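Local coordinates for protein carbonic anhydrase (Neosartorya fumigata, PDB 6LAC) that probably catalyses the reversible hydration of carbon dioxide to hydrogencarbonate as a zinc-dependent beta-class carbonic anhydrase, at residues 9-17 / 171-179; 136-147 / 161-169. The protein carries 1 engineered substitution. All coordinates share one frame; numbering follows the deposited sequence.

Contact 1: residues 9-17 / 171-179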
loop_
_atom_site.group_PDB
_atom_site.type_symbol
_atom_site.label_atom_id
_atom_site.label_comp_id
_atom_site.label_asym_id
_atom_site.label_seq_id
_atom_site.Cartn_x
_atom_site.Cartn_y
_atom_site.Cartn_z
ATOM N N TYR A 9 -25.436 8.915 5.911
ATOM C CA TYR A 9 -24.368 9.293 4.926
ATOM C C TYR A 9 -24.962 9.305 3.519
ATOM O O TYR A 9 -25.886 8.516 3.287
ATOM C CB TYR A 9 -23.169 8.329 5.019
ATOM C CG TYR A 9 -23.329 6.905 4.497
ATOM C CD1 TYR A 9 -23.653 5.844 5.341
ATOM C CD2 TYR A 9 -23.039 6.575 3.176
ATOM C CE1 TYR A 9 -23.733 4.528 4.893
ATOM C CE2 TYR A 9 -23.110 5.261 2.713
ATOM C CZ TYR A 9 -23.453 4.232 3.571
ATOM O OH TYR A 9 -23.563 2.954 3.114
ATOM N N GLN A 10 -24.468 10.139 2.609
ATOM C CA GLN A 10 -24.793 10.028 1.165
ATOM C C GLN A 10 -23.513 9.929 0.324
ATOM O O GLN A 10 -22.432 10.295 0.837
ATOM C CB GLN A 10 -25.703 11.181 0.738
ATOM C CG GLN A 10 -24.986 12.503 0.521
ATOM C CD GLN A 10 -25.966 13.647 0.416
ATOM O OE1 GLN A 10 -25.631 14.802 0.672
ATOM N NE2 GLN A 10 -27.198 13.322 0.053
ATOM N N LEU A 11 -23.648 9.486 -0.929
ATOM C CA LEU A 11 -22.559 9.331 -1.920
ATOM C C LEU A 11 -22.665 10.518 -2.860
ATOM O O LEU A 11 -23.746 10.669 -3.509
ATOM C CB LEU A 11 -22.707 8.033 -2.722
ATOM C CG LEU A 11 -22.342 6.726 -2.029
ATOM C CD1 LEU A 11 -20.858 6.672 -1.728
ATOM C CD2 LEU A 11 -23.157 6.545 -0.769
ATOM N N GLN A 12 -21.628 11.337 -2.933
ATOM C CA GLN A 12 -21.593 12.499 -3.851
ATOM C C GLN A 12 -20.543 12.225 -4.906
ATOM O O GLN A 12 -19.364 12.087 -4.567
ATOM C CB GLN A 12 -21.287 13.787 -3.091
ATOM C CG GLN A 12 -20.998 14.965 -4.013
ATOM C CD GLN A 12 -21.154 16.290 -3.307
ATOM O OE1 GLN A 12 -22.244 16.671 -2.885
ATOM N NE2 GLN A 12 -20.045 16.990 -3.134
ATOM N N PRO A 13 -20.929 12.128 -6.199
ATOM C CA PRO A 13 -19.965 11.990 -7.281
ATOM C C PRO A 13 -18.895 13.082 -7.179
ATOM O O PRO A 13 -19.279 14.227 -6.980
ATOM C CB PRO A 13 -20.808 12.147 -8.567
ATOM C CG PRO A 13 -22.206 11.776 -8.130
ATOM C CD PRO A 13 -22.326 12.178 -6.679
ATOM N N LEU A 14 -17.610 12.726 -7.246
ATOM C CA LEU A 14 -16.500 13.712 -7.214
ATOM C C LEU A 14 -16.445 14.403 -8.575
ATOM O O LEU A 14 -16.602 13.721 -9.609
ATOM C CB LEU A 14 -15.155 13.033 -6.933
ATOM C CG LEU A 14 -15.029 12.306 -5.595
ATOM C CD1 LEU A 14 -13.719 11.527 -5.531
ATOM C CD2 LEU A 14 -15.124 13.263 -4.426
ATOM N N SER A 15 -16.206 15.699 -8.580
ATOM C CA SER A 15 -15.672 16.392 -9.779
ATOM C C SER A 15 -14.167 16.508 -9.567
ATOM O O SER A 15 -13.782 17.038 -8.530
ATOM C CB SER A 15 -16.330 17.722 -9.992
ATOM O OG SER A 15 -17.740 17.595 -9.902
ATOM N N LEU A 16 -13.369 15.999 -10.497
ATOM C CA LEU A 16 -11.908 15.829 -10.290
ATOM C C LEU A 16 -11.297 17.174 -9.957
ATOM O O LEU A 16 -10.315 17.187 -9.211
ATOM C CB LEU A 16 -11.252 15.239 -11.529
ATOM C CG LEU A 16 -11.416 13.738 -11.680
ATOM C CD1 LEU A 16 -12.866 13.344 -11.849
ATOM C CD2 LEU A 16 -10.574 13.247 -12.836
ATOM N N ASP A 17 -11.844 18.259 -10.521
ATOM C CA ASP A 17 -11.247 19.609 -10.387
ATOM C C ASP A 17 -11.667 20.292 -9.087
ATOM O O ASP A 17 -11.285 21.460 -8.911
ATOM C CB ASP A 17 -11.603 20.473 -11.605
ATOM C CG ASP A 17 -13.086 20.808 -11.774
ATOM O OD1 ASP A 17 -13.375 21.760 -12.499
ATOM O OD2 ASP A 17 -13.939 20.082 -11.242
ATOM N N ALA A 171 -16.458 0.502 -12.544
ATOM C CA ALA A 171 -17.432 0.312 -13.657
ATOM C C ALA A 171 -17.846 1.685 -14.230
ATOM O O ALA A 171 -17.808 1.849 -15.483
ATOM C CB ALA A 171 -18.569 -0.573 -13.213
ATOM N N THR A 172 -18.200 2.661 -13.396
ATOM C CA THR A 172 -18.499 4.067 -13.789
ATOM C C THR A 172 -17.220 4.900 -13.936
ATOM O O THR A 172 -17.298 6.068 -14.375
ATOM C CB THR A 172 -19.483 4.702 -12.807
ATOM O OG1 THR A 172 -18.830 4.769 -11.531
ATOM C CG2 THR A 172 -20.783 3.942 -12.657
ATOM N N LYS A 173 -16.050 4.348 -13.570
ATOM C CA LYS A 173 -14.745 5.041 -13.647
ATOM C C LYS A 173 -14.819 6.394 -12.917
ATOM O O LYS A 173 -14.335 7.436 -13.436
ATOM C CB LYS A 173 -14.329 5.085 -15.117
ATOM C CG LYS A 173 -14.252 3.705 -15.767
ATOM C CD LYS A 173 -13.518 3.703 -17.092
ATOM C CE LYS A 173 -13.393 2.342 -17.744
ATOM N NZ LYS A 173 -12.214 2.295 -18.651
ATOM N N ARG A 174 -15.414 6.373 -11.730
ATOM C CA ARG A 174 -15.682 7.589 -10.926
ATOM C C ARG A 174 -15.431 7.280 -9.453
ATOM O O ARG A 174 -15.641 6.148 -9.046
ATOM C CB ARG A 174 -17.141 8.055 -11.034
ATOM C CG ARG A 174 -17.526 8.792 -12.310
ATOM C CD ARG A 174 -18.406 9.990 -11.953
ATOM N NE ARG A 174 -19.435 10.319 -12.930
ATOM C CZ ARG A 174 -20.198 11.407 -12.887
ATOM N NH1 ARG A 174 -20.042 12.291 -11.918
ATOM N NH2 ARG A 174 -21.108 11.619 -13.825
ATOM N N GLY A 175 -15.115 8.313 -8.682
ATOM C CA GLY A 175 -15.111 8.255 -7.213
ATOM C C GLY A 175 -16.324 8.949 -6.646
ATOM O O GLY A 175 -16.867 9.903 -7.294
ATOM N N TYR A 176 -16.749 8.556 -5.466
ATOM C CA TYR A 176 -17.894 9.137 -4.764
ATOM C C TYR A 176 -17.480 9.445 -3.340
ATOM O O TYR A 176 -17.054 8.518 -2.623
ATOM C CB TYR A 176 -19.082 8.185 -4.808
ATOM C CG TYR A 176 -19.444 7.731 -6.196
ATOM C CD1 TYR A 176 -20.507 8.303 -6.883
ATOM C CD2 TYR A 176 -18.660 6.835 -6.896
ATOM C CE1 TYR A 176 -20.829 7.892 -8.175
ATOM C CE2 TYR A 176 -18.951 6.431 -8.190
ATOM C CZ TYR A 176 -20.038 6.978 -8.849
ATOM O OH TYR A 176 -20.250 6.570 -10.148
ATOM N N GLN A 177 -17.598 10.692 -2.937
ATOM C CA GLN A 177 -17.308 11.088 -1.569
ATOM C C GLN A 177 -18.429 10.617 -0.654
ATOM O O GLN A 177 -19.654 10.750 -1.009
ATOM C CB GLN A 177 -17.084 12.587 -1.503
ATOM C CG GLN A 177 -16.687 13.002 -0.108
ATOM C CD GLN A 177 -16.502 14.488 0.011
ATOM O OE1 GLN A 177 -16.600 15.229 -0.971
ATOM N NE2 GLN A 177 -16.160 14.902 1.217
ATOM N N LEU A 178 -18.098 10.150 0.520
ATOM C CA LEU A 178 -19.094 9.880 1.574
ATOM C C LEU A 178 -19.312 11.176 2.358
ATOM O O LEU A 178 -18.384 11.653 2.951
ATOM C CB LEU A 178 -18.633 8.712 2.429
ATOM C CG LEU A 178 -18.871 7.376 1.750
ATOM C CD1 LEU A 178 -17.885 6.314 2.201
ATOM C CD2 LEU A 178 -20.304 6.925 1.984
ATOM N N ILE A 179 -20.516 11.755 2.254
ATOM C CA ILE A 179 -20.975 12.981 2.976
ATOM C C ILE A 179 -22.130 12.641 3.929
ATOM O O ILE A 179 -22.283 11.617 4.588
ATOM C CB ILE A 179 -21.433 14.036 1.958
ATOM C CG1 ILE A 179 -20.238 14.656 1.234
ATOM C CG2 ILE A 179 -22.314 15.079 2.646
ATOM C CD1 ILE A 179 -20.610 15.391 -0.019
#
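Gln12 and Gln177 hold the centre of this antiparallel strand pair through two backbone bonds. Gln12 N donates to Gln177 O over 2.8 Å, nearly straight at 168°. The reverse bond, from Gln177 N to Gln12 O, is equally short but more bent. Leu14 N extends the ladder to Gly175 O, and Ile179 N reaches Gln10 O at 2.8 Å. The return bond from Gln10 N to Ile179 O is weak.

Packing is tightest where Leu14, Gly175 and Gln177 meet, all three buried. Leu14 CD2 rests on Gln177 CB at 3.6 Å, the two side chains crossing at about a right angle, while CD1 lies against the backbone of Gly175; Met166 and Trp21 add to the surroundings of Leu14. On the face that carries Leu11, Pro13, Tyr176 and Leu178, Leu11 CD1 touches Leu178 CD2 at 3.8 Å and also reaches Tyr176 CB. Pro13 CG meets the Tyr176 ring at CD1, 4.1 Å away, and Pro13 CB lies near Arg174 NH1. The ring is tethered at its far end, where Tyr176 OH and Thr172 OG1 form a hydrogen bond of 2.7 Å in the ring plane.

The end formed by Gln10, Gln12 and Ile179 is looser, and all three residues are exposed. Ile179 turns its CG1 branch away from its own carbonyl carbon (chi1 -73°), and its CD1 then touches CD, OE1 and NE2 of Gln12 alike, each at 3.5 Å. The side chain of Gln10 adds only CG near Ile179 CB and OE1 near Ile179 CG2.

With an angle of 138° between its strands, the pair forms the edge of the mixed sheet of this beta-carbonic anhydrase, the short N-terminal strand being added outside the C-terminal one.

Contact 2: residues 136-147 / 161-169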
loop_
_atom_site.group_PDB
_atom_site.type_symbol
_atom_site.label_atom_id
_atom_site.label_comp_id
_atom_site.label_asym_id
_atom_site.label_seq_id
_atom_site.Cartn_x
_atom_site.Cartn_y
_atom_site.Cartn_z
ATOM N N GLU A 136 -18.961 0.579 1.683
ATOM C CA GLU A 136 -19.243 1.971 2.119
ATOM C C GLU A 136 -19.141 2.063 3.630
ATOM O O GLU A 136 -18.565 3.041 4.160
ATOM C CB GLU A 136 -20.646 2.396 1.652
ATOM C CG GLU A 136 -20.790 2.462 0.148
ATOM C CD GLU A 136 -22.203 2.501 -0.404
ATOM O OE1 GLU A 136 -23.125 2.486 0.431
ATOM O OE2 GLU A 136 -22.351 2.505 -1.658
ATOM N N LEU A 137 -19.752 1.129 4.331
ATOM C CA LEU A 137 -19.755 1.140 5.795
ATOM C C LEU A 137 -18.329 1.040 6.297
ATOM O O LEU A 137 -17.987 1.623 7.335
ATOM C CB LEU A 137 -20.655 0.043 6.368
ATOM C CG LEU A 137 -22.162 0.280 6.157
ATOM C CD1 LEU A 137 -22.906 -1.017 6.313
ATOM C CD2 LEU A 137 -22.686 1.307 7.149
ATOM N N ASN A 138 -17.504 0.194 5.679
ATOM C CA ASN A 138 -16.098 0.053 6.109
ATOM C C ASN A 138 -15.398 1.409 5.962
ATOM O O ASN A 138 -14.644 1.779 6.847
ATOM C CB ASN A 138 -15.434 -1.074 5.348
ATOM C CG ASN A 138 -14.018 -1.320 5.760
ATOM O OD1 ASN A 138 -13.765 -1.503 6.942
ATOM N ND2 ASN A 138 -13.127 -1.320 4.760
ATOM N N VAL A 139 -15.592 2.087 4.850
ATOM C CA VAL A 139 -14.962 3.435 4.684
ATOM C C VAL A 139 -15.428 4.354 5.808
ATOM O O VAL A 139 -14.572 4.957 6.478
ATOM C CB VAL A 139 -15.256 4.055 3.322
ATOM C CG1 VAL A 139 -14.701 5.470 3.266
ATOM C CG2 VAL A 139 -14.651 3.226 2.181
ATOM N N LEU A 140 -16.719 4.385 6.090
ATOM C CA LEU A 140 -17.226 5.315 7.134
ATOM C C LEU A 140 -16.607 4.956 8.458
ATOM O O LEU A 140 -16.180 5.868 9.190
ATOM C CB LEU A 140 -18.732 5.207 7.175
ATOM C CG LEU A 140 -19.487 5.871 6.035
ATOM C CD1 LEU A 140 -20.960 5.478 6.115
ATOM C CD2 LEU A 140 -19.320 7.382 6.048
ATOM N N GLU A 141 -16.567 3.673 8.811
ATOM C CA GLU A 141 -16.037 3.288 10.139
ATOM C C GLU A 141 -14.539 3.496 10.167
ATOM O O GLU A 141 -14.012 3.919 11.216
ATOM C CB GLU A 141 -16.483 1.863 10.465
ATOM C CG GLU A 141 -17.996 1.778 10.597
ATOM C CD GLU A 141 -18.626 2.058 11.948
ATOM O OE1 GLU A 141 -18.107 2.946 12.688
ATOM O OE2 GLU A 141 -19.644 1.371 12.269
ATOM N N GLN A 142 -13.809 3.289 9.087
ATOM C CA GLN A 142 -12.363 3.583 9.127
ATOM C C GLN A 142 -12.106 5.087 9.294
ATOM O O GLN A 142 -11.185 5.452 9.989
ATOM C CB GLN A 142 -11.678 3.073 7.863
ATOM C CG GLN A 142 -11.659 1.548 7.760
ATOM C CD GLN A 142 -10.904 0.913 8.883
ATOM O OE1 GLN A 142 -9.821 1.330 9.224
ATOM N NE2 GLN A 142 -11.449 -0.143 9.476
ATOM N N VAL A 143 -12.872 5.921 8.621
ATOM C CA VAL A 143 -12.711 7.387 8.823
ATOM C C VAL A 143 -12.966 7.774 10.294
ATOM O O VAL A 143 -12.121 8.457 10.883
ATOM C CB VAL A 143 -13.640 8.121 7.861
ATOM C CG1 VAL A 143 -13.717 9.607 8.248
ATOM C CG2 VAL A 143 -13.192 7.923 6.431
ATOM N N HIS A 144 -14.046 7.244 10.848
ATOM C CA HIS A 144 -14.410 7.622 12.236
ATOM C C HIS A 144 -13.338 7.106 13.186
ATOM O O HIS A 144 -12.851 7.829 14.072
ATOM C CB HIS A 144 -15.776 7.058 12.583
ATOM C CG HIS A 144 -16.106 7.200 14.029
ATOM N ND1 HIS A 144 -16.425 8.435 14.561
ATOM C CD2 HIS A 144 -16.065 6.318 15.051
ATOM C CE1 HIS A 144 -16.616 8.312 15.868
ATOM N NE2 HIS A 144 -16.408 7.015 16.197
ATOM N N SER A 145 -12.898 5.882 13.016
ATOM C CA SER A 145 -11.891 5.240 13.873
ATOM C C SER A 145 -10.590 6.025 13.778
ATOM O O SER A 145 -9.961 6.300 14.833
ATOM C CB SER A 145 -11.673 3.799 13.495
ATOM O OG SER A 145 -10.627 3.265 14.266
ATOM N N LEU A 146 -10.173 6.426 12.575
ATOM C CA LEU A 146 -8.899 7.123 12.409
ATOM C C LEU A 146 -8.989 8.508 13.072
ATOM O O LEU A 146 -8.001 8.949 13.668
ATOM C CB LEU A 146 -8.513 7.190 10.936
ATOM C CG LEU A 146 -7.073 7.600 10.713
ATOM C CD1 LEU A 146 -6.103 6.655 11.408
ATOM C CD2 LEU A 146 -6.817 7.682 9.213
ATOM N N ARG A 147 -10.116 9.181 13.030
ATOM C CA ARG A 147 -10.243 10.503 13.716
ATOM C C ARG A 147 -10.097 10.331 15.236
ATOM O O ARG A 147 -9.693 11.296 15.936
ATOM C CB ARG A 147 -11.594 11.123 13.414
ATOM C CG ARG A 147 -11.797 11.567 11.988
ATOM C CD ARG A 147 -13.058 12.409 11.831
ATOM N NE ARG A 147 -13.283 12.829 10.485
ATOM C CZ ARG A 147 -14.350 12.600 9.757
ATOM N NH1 ARG A 147 -15.416 12.042 10.330
ATOM N NH2 ARG A 147 -14.425 12.994 8.528
ATOM N N LEU A 161 -5.830 18.978 10.256
ATOM C CA LEU A 161 -6.016 17.670 9.582
ATOM C C LEU A 161 -7.456 17.537 9.205
ATOM O O LEU A 161 -8.355 17.897 10.011
ATOM C CB LEU A 161 -5.639 16.571 10.539
ATOM C CG LEU A 161 -5.772 15.145 9.986
ATOM C CD1 LEU A 161 -4.873 14.897 8.794
ATOM C CD2 LEU A 161 -5.491 14.136 11.068
ATOM N N ASN A 162 -7.725 17.034 8.013
ATOM C CA ASN A 162 -9.040 16.534 7.614
ATOM C C ASN A 162 -8.889 15.096 7.120
ATOM O O ASN A 162 -7.912 14.852 6.401
ATOM C CB ASN A 162 -9.663 17.422 6.545
ATOM C CG ASN A 162 -10.209 18.743 7.095
ATOM O OD1 ASN A 162 -11.052 18.734 7.965
ATOM N ND2 ASN A 162 -9.704 19.811 6.569
ATOM N N ILE A 163 -9.858 14.284 7.469
ATOM C CA ILE A 163 -9.917 12.869 6.996
ATOM C C ILE A 163 -11.177 12.729 6.175
ATOM O O ILE A 163 -12.266 13.143 6.651
ATOM C CB ILE A 163 -9.855 11.884 8.154
ATOM C CG1 ILE A 163 -8.643 12.154 9.050
ATOM C CG2 ILE A 163 -9.832 10.448 7.612
ATOM C CD1 ILE A 163 -8.461 11.195 10.208
ATOM N N TRP A 164 -11.080 12.178 4.980
ATOM C CA TRP A 164 -12.162 12.135 3.985
ATOM C C TRP A 164 -12.423 10.664 3.671
ATOM O O TRP A 164 -11.453 9.862 3.627
ATOM C CB TRP A 164 -11.785 12.895 2.737
ATOM C CG TRP A 164 -11.313 14.295 3.001
ATOM C CD1 TRP A 164 -10.031 14.706 3.054
ATOM C CD2 TRP A 164 -12.150 15.440 3.277
ATOM N NE1 TRP A 164 -9.984 16.053 3.283
ATOM C CE2 TRP A 164 -11.257 16.514 3.477
ATOM C CE3 TRP A 164 -13.530 15.635 3.454
ATOM C CZ2 TRP A 164 -11.716 17.813 3.763
ATOM C CZ3 TRP A 164 -13.970 16.920 3.737
ATOM C CH2 TRP A 164 -13.071 17.975 3.891
ATOM N N GLY A 165 -13.641 10.267 3.409
ATOM C CA GLY A 165 -13.968 8.937 2.886
ATOM C C GLY A 165 -14.453 9.021 1.475
ATOM O O GLY A 165 -15.262 9.921 1.135
ATOM N N MET A 166 -14.033 8.079 0.650
ATOM C CA MET A 166 -14.661 7.953 -0.668
ATOM C C MET A 166 -14.706 6.499 -1.068
ATOM O O MET A 166 -14.069 5.646 -0.439
ATOM C CB MET A 166 -13.947 8.773 -1.699
ATOM C CG MET A 166 -12.579 8.348 -1.890
ATOM S SD MET A 166 -11.814 9.020 -3.398
ATOM C CE MET A 166 -12.595 8.073 -4.707
ATOM N N VAL A 167 -15.500 6.219 -2.094
ATOM C CA VAL A 167 -15.521 4.888 -2.750
ATOM C C VAL A 167 -15.317 5.037 -4.233
ATOM O O VAL A 167 -15.911 5.927 -4.863
ATOM C CB VAL A 167 -16.812 4.150 -2.461
ATOM C CG1 VAL A 167 -16.752 2.750 -3.000
ATOM C CG2 VAL A 167 -17.180 4.178 -1.017
ATOM N N TYR A 168 -14.452 4.217 -4.774
ATOM C CA TYR A 168 -14.141 4.185 -6.198
ATOM C C TYR A 168 -14.936 3.069 -6.856
ATOM O O TYR A 168 -14.980 1.952 -6.375
ATOM C CB TYR A 168 -12.660 3.952 -6.352
ATOM C CG TYR A 168 -12.222 3.509 -7.709
ATOM C CD1 TYR A 168 -12.392 4.295 -8.821
ATOM C CD2 TYR A 168 -11.554 2.297 -7.864
ATOM C CE1 TYR A 168 -11.984 3.845 -10.091
ATOM C CE2 TYR A 168 -11.090 1.853 -9.090
ATOM C CZ TYR A 168 -11.339 2.633 -10.202
ATOM O OH TYR A 168 -10.868 2.199 -11.440
ATOM N N ASP A 169 -15.549 3.421 -7.990
ATOM C CA ASP A 169 -16.330 2.456 -8.811
ATOM C C ASP A 169 -15.642 2.250 -10.162
ATOM O O ASP A 169 -15.673 3.188 -10.996
ATOM C CB ASP A 169 -17.733 3.032 -9.014
ATOM C CG ASP A 169 -18.697 2.057 -9.658
ATOM O OD1 ASP A 169 -18.237 1.255 -10.498
ATOM O OD2 ASP A 169 -19.889 2.101 -9.270
#
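Val139 and Val143 share one rotamer, CG1 anti to the backbone N (chi1 175° and 168°), which sends both methyls of each toward strand 162-169. The packing is helix on sheet, in the alpha/beta fold of beta-carbonic anhydrases, with axes 8.0 Å apart and directions nearly opposed. The closest backbone approach is at Gly165, where the lack of a side chain lets Val139 CG1 come within 3.6 Å of Gly165 CA, and Val143 CG2 lies 3.8 Å from the same atom.

Ile163 and Val167 flank Gly165 along the strand, both pointing toward the helix. Val167 CG2 meets Val139 CG2 at 4.2 Å and also nears Glu136 CG, whose carboxylate goes on to Tyr90. Val167 also lies near His89, a zinc ligand, so this end of the interface borders the metal site. At the other end Ile163 CD1 reaches Leu146 CG at 3.9 Å, the side chains crossing at about a right angle.

Arg147 lies at the exposed margin, extended as far as NE. Val143 CG1 sits over one face of its guanidinium, 3.3 Å above the plane, while Arg147 NH2 donates to Ile163 O at 2.9 Å, with a bent N-H...O angle of 137°.

In the fold
The modelled chain starts at Tyr9 and soon enters strand 11-13; contact 1 closes only when strand 174-178 returns beside it near the C terminus, enclosing nearly the whole fold. Contact 2 is nested inside that loop: helix 127-148 is followed by helix 150-157, and strand 162-169 then runs back along helix 127-148, closing this short loop. Strands 162-169 and 174-178 follow each other and are neighbours in the sheet, with Tyr176 N 2.8 Å from Val167 O as the evidence of their pairing. A second tie joins Tyr9 OH to Glu136 OE1, also 2.8 Å, so the N-terminal segment is linked to the helix as well as to the sheet edge.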